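Local coordinates for protein, Family 18 Chitinase (Crocus vernus, PDB 3SIM) that probably hydrolyses the beta-1,4 linkages of chitin, as a plant family 18 glycosyl hydrolase built on a TIM barrel, at residues A[61-66]-A[115-120]; A[35-40]-A[90-95]; A[156-161]-A[182-187]. All blocks are in the same frame, centred on the assembly; numbering follows the deposited sequence.

Contact 1 of 3, residues A[61-66]-A[115-120]; sequences LGPDQI and QRYNLD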
loop_
_atom_site.group_PDB
_atom_site.type_symbol
_atom_site.label_atom_id
_atom_site.label_comp_id
_atom_site.label_asym_id
_atom_site.label_seq_id
_atom_site.Cartn_x
_atom_site.Cartn_y
_atom_site.Cartn_z
ATOM N N LEU A 61 7.693 -13.387 -7.625
ATOM C CA LEU A 61 6.275 -13.088 -7.477
ATOM C C LEU A 61 5.463 -13.084 -8.811
ATOM O O LEU A 61 5.151 -12.053 -9.327
ATOM C CB LEU A 61 6.122 -11.780 -6.726
ATOM C CG LEU A 61 7.097 -11.679 -5.557
ATOM C CD1 LEU A 61 7.202 -10.327 -5.033
ATOM C CD2 LEU A 61 6.796 -12.671 -4.502
ATOM N N GLY A 62 5.197 -14.254 -9.349
ATOM C CA GLY A 62 4.425 -14.397 -10.529
ATOM C C GLY A 62 3.004 -14.920 -10.395
ATOM O O GLY A 62 2.553 -15.261 -9.333
ATOM N N PRO A 63 2.370 -15.044 -11.562
ATOM C CA PRO A 63 1.010 -15.523 -11.689
ATOM C C PRO A 63 0.826 -16.932 -11.085
ATOM O O PRO A 63 -0.080 -17.083 -10.377
ATOM C CB PRO A 63 0.785 -15.494 -13.206
ATOM C CG PRO A 63 1.625 -14.489 -13.670
ATOM C CD PRO A 63 2.800 -14.436 -12.820
ATOM N N ASP A 64 1.704 -17.880 -11.327
ATOM C CA ASP A 64 1.643 -19.190 -10.695
ATOM C C ASP A 64 1.836 -19.223 -9.146
ATOM O O ASP A 64 1.173 -19.928 -8.476
ATOM C CB ASP A 64 2.600 -20.173 -11.365
ATOM C CG ASP A 64 2.331 -20.390 -12.867
ATOM O OD1 ASP A 64 1.230 -20.260 -13.383
ATOM O OD2 ASP A 64 3.289 -20.729 -13.496
ATOM N N GLN A 65 2.775 -18.439 -8.656
ATOM C CA GLN A 65 2.964 -18.299 -7.215
ATOM C C GLN A 65 1.706 -17.696 -6.497
ATOM O O GLN A 65 1.319 -18.118 -5.436
ATOM C CB GLN A 65 4.236 -17.559 -6.849
ATOM C CG GLN A 65 5.492 -18.242 -7.299
ATOM C CD GLN A 65 5.860 -17.994 -8.740
ATOM O OE1 GLN A 65 5.290 -17.219 -9.436
ATOM N NE2 GLN A 65 6.804 -18.704 -9.172
ATOM N N ILE A 66 1.095 -16.719 -7.149
ATOM C CA ILE A 66 -0.108 -16.055 -6.681
ATOM C C ILE A 66 -1.299 -17.028 -6.584
ATOM O O ILE A 66 -1.968 -17.090 -5.588
ATOM C CB ILE A 66 -0.438 -14.796 -7.503
ATOM C CG1 ILE A 66 0.648 -13.725 -7.348
ATOM C CG2 ILE A 66 -1.761 -14.263 -7.126
ATOM C CD1 ILE A 66 0.614 -12.663 -8.322
ATOM N N GLN A 115 -5.344 -8.709 -14.600
ATOM C CA GLN A 115 -5.846 -9.987 -15.136
ATOM C C GLN A 115 -4.745 -11.044 -15.242
ATOM O O GLN A 115 -4.901 -12.114 -14.836
ATOM C CB GLN A 115 -6.596 -9.814 -16.478
ATOM C CG GLN A 115 -7.810 -8.900 -16.431
ATOM C CD GLN A 115 -8.471 -8.653 -17.787
ATOM O OE1 GLN A 115 -7.849 -8.698 -18.797
ATOM N NE2 GLN A 115 -9.723 -8.395 -17.773
ATOM N N ARG A 116 -3.602 -10.657 -15.762
ATOM C CA ARG A 116 -2.482 -11.553 -15.906
ATOM C C ARG A 116 -1.938 -12.124 -14.593
ATOM O O ARG A 116 -1.664 -13.263 -14.558
ATOM C CB ARG A 116 -1.348 -10.960 -16.750
ATOM C CG ARG A 116 -0.393 -11.999 -17.295
ATOM C CD ARG A 116 0.676 -11.399 -18.201
ATOM N NE ARG A 116 1.920 -11.118 -17.520
ATOM C CZ ARG A 116 2.785 -12.040 -17.170
ATOM N NH1 ARG A 116 3.881 -11.733 -16.607
ATOM N NH2 ARG A 116 2.549 -13.282 -17.437
ATOM N N TYR A 117 -1.823 -11.320 -13.544
ATOM C CA TYR A 117 -1.325 -11.777 -12.256
ATOM C C TYR A 117 -2.438 -12.352 -11.323
ATOM O O TYR A 117 -2.182 -12.738 -10.210
ATOM C CB TYR A 117 -0.459 -10.726 -11.550
ATOM C CG TYR A 117 0.931 -10.495 -12.168
ATOM C CD1 TYR A 117 1.086 -9.751 -13.303
ATOM C CD2 TYR A 117 2.056 -11.011 -11.584
ATOM C CE1 TYR A 117 2.345 -9.553 -13.860
ATOM C CE2 TYR A 117 3.285 -10.800 -12.093
ATOM C CZ TYR A 117 3.437 -10.081 -13.236
ATOM O OH TYR A 117 4.653 -9.886 -13.736
ATOM N N ASN A 118 -3.653 -12.414 -11.805
ATOM C CA ASN A 118 -4.770 -12.825 -10.968
ATOM C C ASN A 118 -5.048 -11.937 -9.710
ATOM O O ASN A 118 -5.274 -12.465 -8.711
ATOM C CB ASN A 118 -4.549 -14.245 -10.395
ATOM C CG ASN A 118 -3.949 -15.243 -11.379
ATOM O OD1 ASN A 118 -2.831 -15.758 -11.183
ATOM N ND2 ASN A 118 -4.685 -15.514 -12.430
ATOM N N LEU A 119 -4.922 -10.635 -9.811
ATOM C CA LEU A 119 -5.021 -9.687 -8.686
ATOM C C LEU A 119 -6.447 -9.272 -8.332
ATOM O O LEU A 119 -7.307 -9.288 -9.159
ATOM C CB LEU A 119 -4.141 -8.467 -8.943
ATOM C CG LEU A 119 -2.642 -8.654 -9.236
ATOM C CD1 LEU A 119 -1.889 -7.329 -9.407
ATOM C CD2 LEU A 119 -1.969 -9.591 -8.275
ATOM N N ASP A 120 -6.634 -8.859 -7.094
ATOM C CA ASP A 120 -7.906 -8.494 -6.514
ATOM C C ASP A 120 -8.146 -7.004 -6.210
ATOM O O ASP A 120 -9.250 -6.573 -5.962
ATOM C CB ASP A 120 -8.066 -9.297 -5.240
ATOM C CG ASP A 120 -7.829 -10.769 -5.451
ATOM O OD1 ASP A 120 -8.715 -11.389 -6.034
ATOM O OD2 ASP A 120 -6.733 -11.236 -5.067
#
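Pro63 and Tyr117 bring the two backbones to a CA-CA distance of 4.5 Å, where helix 63-72 begins and helix 99-116 ends. These are two of the helices that ring the TIM barrel. Gly62 occupies the N-cap of the first; the second closes in a Schellman motif with Asn118 at positive phi. Apolar packing carries much of the contact. Pro63 sits in the angle between two flat groups of segment 115-120: its CG rides 4.1 Å above the Tyr117 ring plane, offset toward the rim, and also lies over a face of the Arg116 guanidinium, with CB 3.6 Å from Arg116 O. At the edge of the phenol ring stand Ile66 CD1 and Leu61 O, the latter 3.6 Å from Tyr117 CE2 and hydrogen-bonded to Trp56 NE1. The indole of Trp56 in turn meets the Tyr117 ring edge-to-face. Ile66 holds CG1 anti to its carbonyl carbon (chi1 -64°) and CD1 continues it extended, which brings CD1 to Tyr117 and Leu119; Ile66 and Leu119 also pack on Val78 of strand 76-83. The end of that arm, Ile66 CD1, rests 3.4 Å from Tyr117 O and 4.0 Å from Leu119 CD2.

Contact 2 of 3, residues A[35-40]-A[90-95]; sequences FAVDYT and NTVQFQ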
loop_
_atom_site.group_PDB
_atom_site.type_symbol
_atom_site.label_atom_id
_atom_site.label_comp_id
_atom_site.label_asym_id
_atom_site.label_seq_id
_atom_site.Cartn_x
_atom_site.Cartn_y
_atom_site.Cartn_z
ATOM N N PHE A 35 6.623 -2.441 -6.998
ATOM C CA PHE A 35 5.579 -1.581 -7.475
ATOM C C PHE A 35 5.322 -1.739 -9.013
ATOM O O PHE A 35 6.122 -2.234 -9.731
ATOM C CB PHE A 35 5.944 -0.117 -7.219
ATOM C CG PHE A 35 6.094 0.262 -5.778
ATOM C CD1 PHE A 35 5.045 0.735 -5.074
ATOM C CD2 PHE A 35 7.304 0.163 -5.150
ATOM C CE1 PHE A 35 5.182 1.090 -3.792
ATOM C CE2 PHE A 35 7.444 0.520 -3.839
ATOM C CZ PHE A 35 6.384 0.983 -3.161
ATOM N N ALA A 36 4.172 -1.285 -9.447
ATOM C CA ALA A 36 3.919 -0.953 -10.816
ATOM C C ALA A 36 4.048 0.559 -10.946
ATOM O O ALA A 36 3.482 1.267 -10.185
ATOM C CB ALA A 36 2.584 -1.404 -11.249
ATOM N N VAL A 37 4.850 0.990 -11.907
ATOM C CA VAL A 37 5.205 2.371 -12.158
ATOM C C VAL A 37 5.045 2.773 -13.634
ATOM O O VAL A 37 5.468 2.069 -14.493
ATOM C CB VAL A 37 6.667 2.703 -11.708
ATOM C CG1 VAL A 37 6.880 4.150 -11.616
ATOM C CG2 VAL A 37 7.041 2.090 -10.425
ATOM N N ASP A 38 4.487 3.936 -13.882
ATOM C CA ASP A 38 4.388 4.488 -15.221
ATOM C C ASP A 38 5.645 5.270 -15.658
ATOM O O ASP A 38 5.583 6.430 -15.955
ATOM C CB ASP A 38 3.097 5.273 -15.451
ATOM C CG ASP A 38 2.912 6.476 -14.505
ATOM O OD1 ASP A 38 3.383 6.471 -13.388
ATOM O OD2 ASP A 38 2.333 7.415 -14.962
ATOM N N TYR A 39 6.755 4.553 -15.660
ATOM C CA TYR A 39 8.059 5.001 -16.065
ATOM C C TYR A 39 8.695 3.905 -16.899
ATOM O O TYR A 39 8.364 2.767 -16.757
ATOM C CB TYR A 39 8.941 5.338 -14.857
ATOM C CG TYR A 39 8.893 6.774 -14.317
ATOM C CD1 TYR A 39 10.031 7.572 -14.288
ATOM C CD2 TYR A 39 7.716 7.324 -13.828
ATOM C CE1 TYR A 39 9.973 8.847 -13.803
ATOM C CE2 TYR A 39 7.665 8.593 -13.350
ATOM C CZ TYR A 39 8.794 9.360 -13.334
ATOM O OH TYR A 39 8.739 10.596 -12.841
ATOM N N THR A 40 9.631 4.313 -17.717
ATOM C CA THR A 40 10.351 3.427 -18.599
ATOM C C THR A 40 11.152 2.383 -17.835
ATOM O O THR A 40 11.631 2.639 -16.805
ATOM C CB THR A 40 11.276 4.178 -19.646
ATOM O OG1 THR A 40 12.246 4.968 -18.977
ATOM C CG2 THR A 40 10.462 5.015 -20.652
ATOM N N ASN A 90 16.046 7.404 -9.878
ATOM C CA ASN A 90 15.231 8.543 -10.226
ATOM C C ASN A 90 13.975 8.667 -9.340
ATOM O O ASN A 90 13.283 7.718 -9.124
ATOM C CB ASN A 90 14.827 8.527 -11.699
ATOM C CG ASN A 90 16.015 8.428 -12.680
ATOM O OD1 ASN A 90 16.560 9.423 -13.125
ATOM N ND2 ASN A 90 16.373 7.229 -13.018
ATOM N N THR A 91 13.701 9.860 -8.875
ATOM C CA THR A 91 12.523 10.112 -8.096
ATOM C C THR A 91 11.241 9.847 -8.947
ATOM O O THR A 91 11.167 10.243 -10.044
ATOM C CB THR A 91 12.541 11.519 -7.487
ATOM O OG1 THR A 91 13.634 11.637 -6.603
ATOM C CG2 THR A 91 11.265 11.798 -6.750
ATOM N N VAL A 92 10.253 9.170 -8.387
ATOM C CA VAL A 92 8.972 9.002 -9.050
ATOM C C VAL A 92 8.015 10.200 -8.792
ATOM O O VAL A 92 7.478 10.394 -7.730
ATOM C CB VAL A 92 8.283 7.631 -8.723
ATOM C CG1 VAL A 92 6.952 7.555 -9.293
ATOM C CG2 VAL A 92 9.127 6.476 -9.158
ATOM N N GLN A 93 7.851 10.965 -9.845
ATOM C CA GLN A 93 7.010 12.144 -9.905
ATOM C C GLN A 93 5.716 11.824 -10.644
ATOM O O GLN A 93 5.794 11.377 -11.769
ATOM C CB GLN A 93 7.723 13.303 -10.619
ATOM C CG GLN A 93 8.989 13.832 -9.922
ATOM C CD GLN A 93 8.736 14.779 -8.785
ATOM O OE1 GLN A 93 9.649 15.130 -8.091
ATOM N NE2 GLN A 93 7.498 15.144 -8.563
ATOM N N PHE A 94 4.557 12.048 -10.021
ATOM C CA PHE A 94 3.296 11.931 -10.754
ATOM C C PHE A 94 3.224 12.984 -11.850
ATOM O O PHE A 94 3.337 14.133 -11.598
ATOM C CB PHE A 94 2.031 12.051 -9.892
ATOM C CG PHE A 94 0.763 11.688 -10.614
ATOM C CD1 PHE A 94 0.301 10.417 -10.601
ATOM C CD2 PHE A 94 0.057 12.599 -11.356
ATOM C CE1 PHE A 94 -0.811 10.079 -11.276
ATOM C CE2 PHE A 94 -1.077 12.216 -12.010
ATOM C CZ PHE A 94 -1.483 10.967 -11.973
ATOM N N GLN A 95 3.023 12.517 -13.061
ATOM C CA GLN A 95 2.933 13.354 -14.230
ATOM C C GLN A 95 1.872 12.896 -15.219
ATOM O O GLN A 95 1.926 11.785 -15.656
ATOM C CB GLN A 95 4.274 13.388 -14.968
ATOM C CG GLN A 95 5.508 13.508 -14.139
ATOM C CD GLN A 95 6.738 13.681 -14.966
ATOM O OE1 GLN A 95 6.759 14.456 -15.871
ATOM N NE2 GLN A 95 7.757 12.953 -14.653
HETATM O O HOH W 1 3.479 9.619 -16.254
HETATM O O HOH W 2 2.652 9.443 -13.049
HETATM O O HOH W 3 11.367 12.043 -12.803
#
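The Tyr39 ring meets segment 90-95 at its hydroxyl end: Gln93 O and water 3 lie at its edge, close to the ring plane, while Val92 CG1 approaches obliquely. Tyr39 stands just beyond the C-terminal end of barrel strand 28-37, and its partners follow the small beta hairpin 86-87/90-91, so the contact ties a barrel loop to that excursion. Two N-H groups point at the phenol oxygen. Gln93 N donates to Tyr39 OH over 3.1 Å at 156°, and Gln95 NE2 does so at 144°; the hydroxyl lies in the plane of the Gln95 amide, which is turned 67° against the ring. Gln95 gets there with a side chain extended beyond CG. Val37 CG1 touches Val92 CG2 at 4.1 Å, and both valines also pack on Val87. An inverse gamma turn centred on Asp38 separates Val37 from Tyr39. The Asp38 carboxylate is held by Tyr126 at OD1 and by Trp102 at OD2, and two waters carry it across to Gln95: water 2 links Asp38 OD2 to Gln95 N, from which it accepts, and water 1 spans Asp38 OD2, at 2.8 Å, and Gln95 O, at 2.7 Å.

Contact 3 of 3, residues A[156-161]-A[182-187]; sequences FASISP and HINYQF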
loop_
_atom_site.group_PDB
_atom_site.type_symbol
_atom_site.label_atom_id
_atom_site.label_comp_id
_atom_site.label_asym_id
_atom_site.label_seq_id
_atom_site.Cartn_x
_atom_site.Cartn_y
_atom_site.Cartn_z
ATOM N N PHE A 156 -11.306 -4.181 -4.487
ATOM C CA PHE A 156 -10.931 -3.145 -3.556
ATOM C C PHE A 156 -9.817 -2.201 -4.004
ATOM O O PHE A 156 -9.047 -2.486 -4.891
ATOM C CB PHE A 156 -10.590 -3.736 -2.164
ATOM C CG PHE A 156 -9.378 -4.613 -2.144
ATOM C CD1 PHE A 156 -9.442 -5.937 -2.488
ATOM C CD2 PHE A 156 -8.159 -4.115 -1.756
ATOM C CE1 PHE A 156 -8.325 -6.726 -2.478
ATOM C CE2 PHE A 156 -7.068 -4.897 -1.728
ATOM C CZ PHE A 156 -7.150 -6.208 -2.091
ATOM N N ALA A 157 -9.795 -1.064 -3.344
ATOM C CA ALA A 157 -8.757 -0.061 -3.435
ATOM C C ALA A 157 -8.406 0.659 -2.116
ATOM O O ALA A 157 -9.258 0.972 -1.345
ATOM C CB ALA A 157 -9.090 0.916 -4.483
ATOM N N SER A 158 -7.119 0.921 -1.948
ATOM C CA SER A 158 -6.511 1.608 -0.826
ATOM C C SER A 158 -5.575 2.777 -1.232
ATOM O O SER A 158 -5.056 2.816 -2.302
ATOM C CB SER A 158 -5.683 0.638 0.016
ATOM O OG SER A 158 -4.655 0.050 -0.712
ATOM N N ILE A 159 -5.347 3.666 -0.293
ATOM C CA ILE A 159 -4.381 4.744 -0.434
ATOM C C ILE A 159 -3.359 4.707 0.708
ATOM O O ILE A 159 -3.675 4.268 1.754
ATOM C CB ILE A 159 -5.037 6.152 -0.603
ATOM C CG1 ILE A 159 -5.925 6.527 0.581
ATOM C CG2 ILE A 159 -5.802 6.265 -1.842
ATOM C CD1 ILE A 159 -6.534 7.871 0.517
ATOM N N SER A 160 -2.142 5.189 0.490
ATOM C CA SER A 160 -1.128 5.156 1.505
ATOM C C SER A 160 -0.451 6.519 1.777
ATOM O O SER A 160 0.678 6.656 1.592
ATOM C CB SER A 160 -0.103 4.030 1.258
ATOM O OG SER A 160 -0.630 2.833 0.853
ATOM N N PRO A 161 -1.202 7.489 2.266
ATOM C CA PRO A 161 -0.689 8.813 2.568
ATOM C C PRO A 161 0.179 8.951 3.850
ATOM O O PRO A 161 0.382 8.040 4.598
ATOM C CB PRO A 161 -1.968 9.655 2.664
ATOM C CG PRO A 161 -2.897 8.832 3.169
ATOM C CD PRO A 161 -2.583 7.408 2.708
ATOM N N HIS A 182 -10.080 1.519 2.253
ATOM C CA HIS A 182 -9.321 1.792 3.466
ATOM C C HIS A 182 -8.025 2.568 3.190
ATOM O O HIS A 182 -7.633 2.725 2.077
ATOM C CB HIS A 182 -9.003 0.537 4.284
ATOM C CG HIS A 182 -8.438 -0.575 3.478
ATOM N ND1 HIS A 182 -7.100 -0.768 3.330
ATOM C CD2 HIS A 182 -9.034 -1.537 2.753
ATOM C CE1 HIS A 182 -6.890 -1.807 2.566
ATOM N NE2 HIS A 182 -8.051 -2.288 2.200
ATOM N N ILE A 183 -7.397 3.011 4.244
ATOM C CA ILE A 183 -6.302 3.923 4.210
ATOM C C ILE A 183 -5.139 3.393 5.039
ATOM O O ILE A 183 -5.192 3.332 6.220
ATOM C CB ILE A 183 -6.736 5.320 4.656
ATOM C CG1 ILE A 183 -7.972 5.754 3.910
ATOM C CG2 ILE A 183 -5.612 6.341 4.483
ATOM C CD1 ILE A 183 -8.530 6.924 4.418
ATOM N N ASN A 184 -4.112 2.990 4.341
ATOM C CA ASN A 184 -2.918 2.504 4.928
ATOM C C ASN A 184 -1.934 3.640 5.254
ATOM O O ASN A 184 -0.972 3.832 4.576
ATOM C CB ASN A 184 -2.293 1.380 4.112
ATOM C CG ASN A 184 -3.279 0.266 3.731
ATOM O OD1 ASN A 184 -4.146 -0.144 4.472
ATOM N ND2 ASN A 184 -3.063 -0.240 2.577
ATOM N N TYR A 185 -2.235 4.364 6.333
ATOM C CA TYR A 185 -1.496 5.559 6.697
ATOM C C TYR A 185 -0.118 5.136 7.140
ATOM O O TYR A 185 0.029 4.186 7.776
ATOM C CB TYR A 185 -2.187 6.408 7.774
ATOM C CG TYR A 185 -1.898 7.860 7.746
ATOM C CD1 TYR A 185 -0.968 8.433 8.598
ATOM C CD2 TYR A 185 -2.560 8.698 6.886
ATOM C CE1 TYR A 185 -0.723 9.789 8.611
ATOM C CE2 TYR A 185 -2.317 10.015 6.850
ATOM C CZ TYR A 185 -1.380 10.581 7.701
ATOM O OH TYR A 185 -1.111 11.893 7.635
ATOM N N GLN A 186 0.863 5.852 6.654
ATOM C CA GLN A 186 2.269 5.565 6.822
ATOM C C GLN A 186 2.820 6.257 8.127
ATOM O O GLN A 186 3.459 7.279 8.103
ATOM C CB GLN A 186 3.054 5.857 5.518
ATOM C CG GLN A 186 2.706 5.068 4.252
ATOM C CD GLN A 186 3.791 5.167 3.165
ATOM O OE1 GLN A 186 3.521 5.490 2.037
ATOM N NE2 GLN A 186 4.996 4.891 3.544
ATOM N N PHE A 187 2.532 5.647 9.247
ATOM C CA PHE A 187 2.938 6.142 10.545
ATOM C C PHE A 187 4.485 6.150 10.709
ATOM O O PHE A 187 4.999 6.886 11.463
ATOM C CB PHE A 187 2.170 5.503 11.720
ATOM C CG PHE A 187 0.714 5.905 11.813
ATOM C CD1 PHE A 187 0.315 7.020 12.489
ATOM C CD2 PHE A 187 -0.244 5.159 11.210
ATOM C CE1 PHE A 187 -0.995 7.367 12.540
ATOM C CE2 PHE A 187 -1.529 5.502 11.273
ATOM C CZ PHE A 187 -1.913 6.611 11.921
#
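Ile159 O takes the N-H of Asn184 over 2.9 Å, the donor lying almost on the extension of the C=O bond (172°). A weak bond from Ile159 N to His182 O, 3.4 Å, completes the parallel pairing, and further along Gln186 N reaches Pro161 O at 3.0 Å. Two CA-H...O contacts, from Ser158 to His182 O and from Ser160 to Asn184 O, lie in the same seam. His182 CG sits between its backbone N and carbonyl carbon (chi1 49°), which helps lay the imidazole beside Ser158, with CE1 3.7 Å from Ser158 CB. The ring donates through ND1 to Asn184 OD1, in its own plane but 35° above the carbonyl plane of the amide, while its NE2 is buried without a partner. Ser158 OG and Ser160 OG both bond Asp123 OD1, and Tyr6 OH joins Ser160 OG and Asn184 ND2. Ile159 and Ile183 share one face of the sheet, side by side, CG1 to CG2 3.9 Å, with Ile159 reaching helix 166-175. Pro161 CG meets Tyr185 CD2 at 3.7 Å; the Tyr185 hydroxyl bonds Asp166 and Lys209. Strand 156-159, helix 166-175 and strand 182-184 thus form a beta-alpha-beta crossover, the repeating unit of the TIM barrel.

Overall arrangement
Contact 1 and contact 3 meet at the N-terminal side of the barrel, where Asp120 O lies 3.5 Å from Phe156 CD1, although their centres are 22 Å apart. Strand 121-125 runs on from there, and the sequence from Asp120 to Glu127 fits the DxxDxDxE signature of family 18, whose last acid is the proton donor in relatives. Contact 3 lies alongside, through the Asp123 it already grips and through Gln186, which touches Asp125 and Glu127. Contact 2 is centred 19 Å from contact 3 and 22 Å from contact 1, with nearest atoms about 7 and 8 Å away; strand 90-91 leads along the chain to helix 99-116. A glycerol, probably from the crystallisation liquor, lies about 5 Å from the Gln95 side chain.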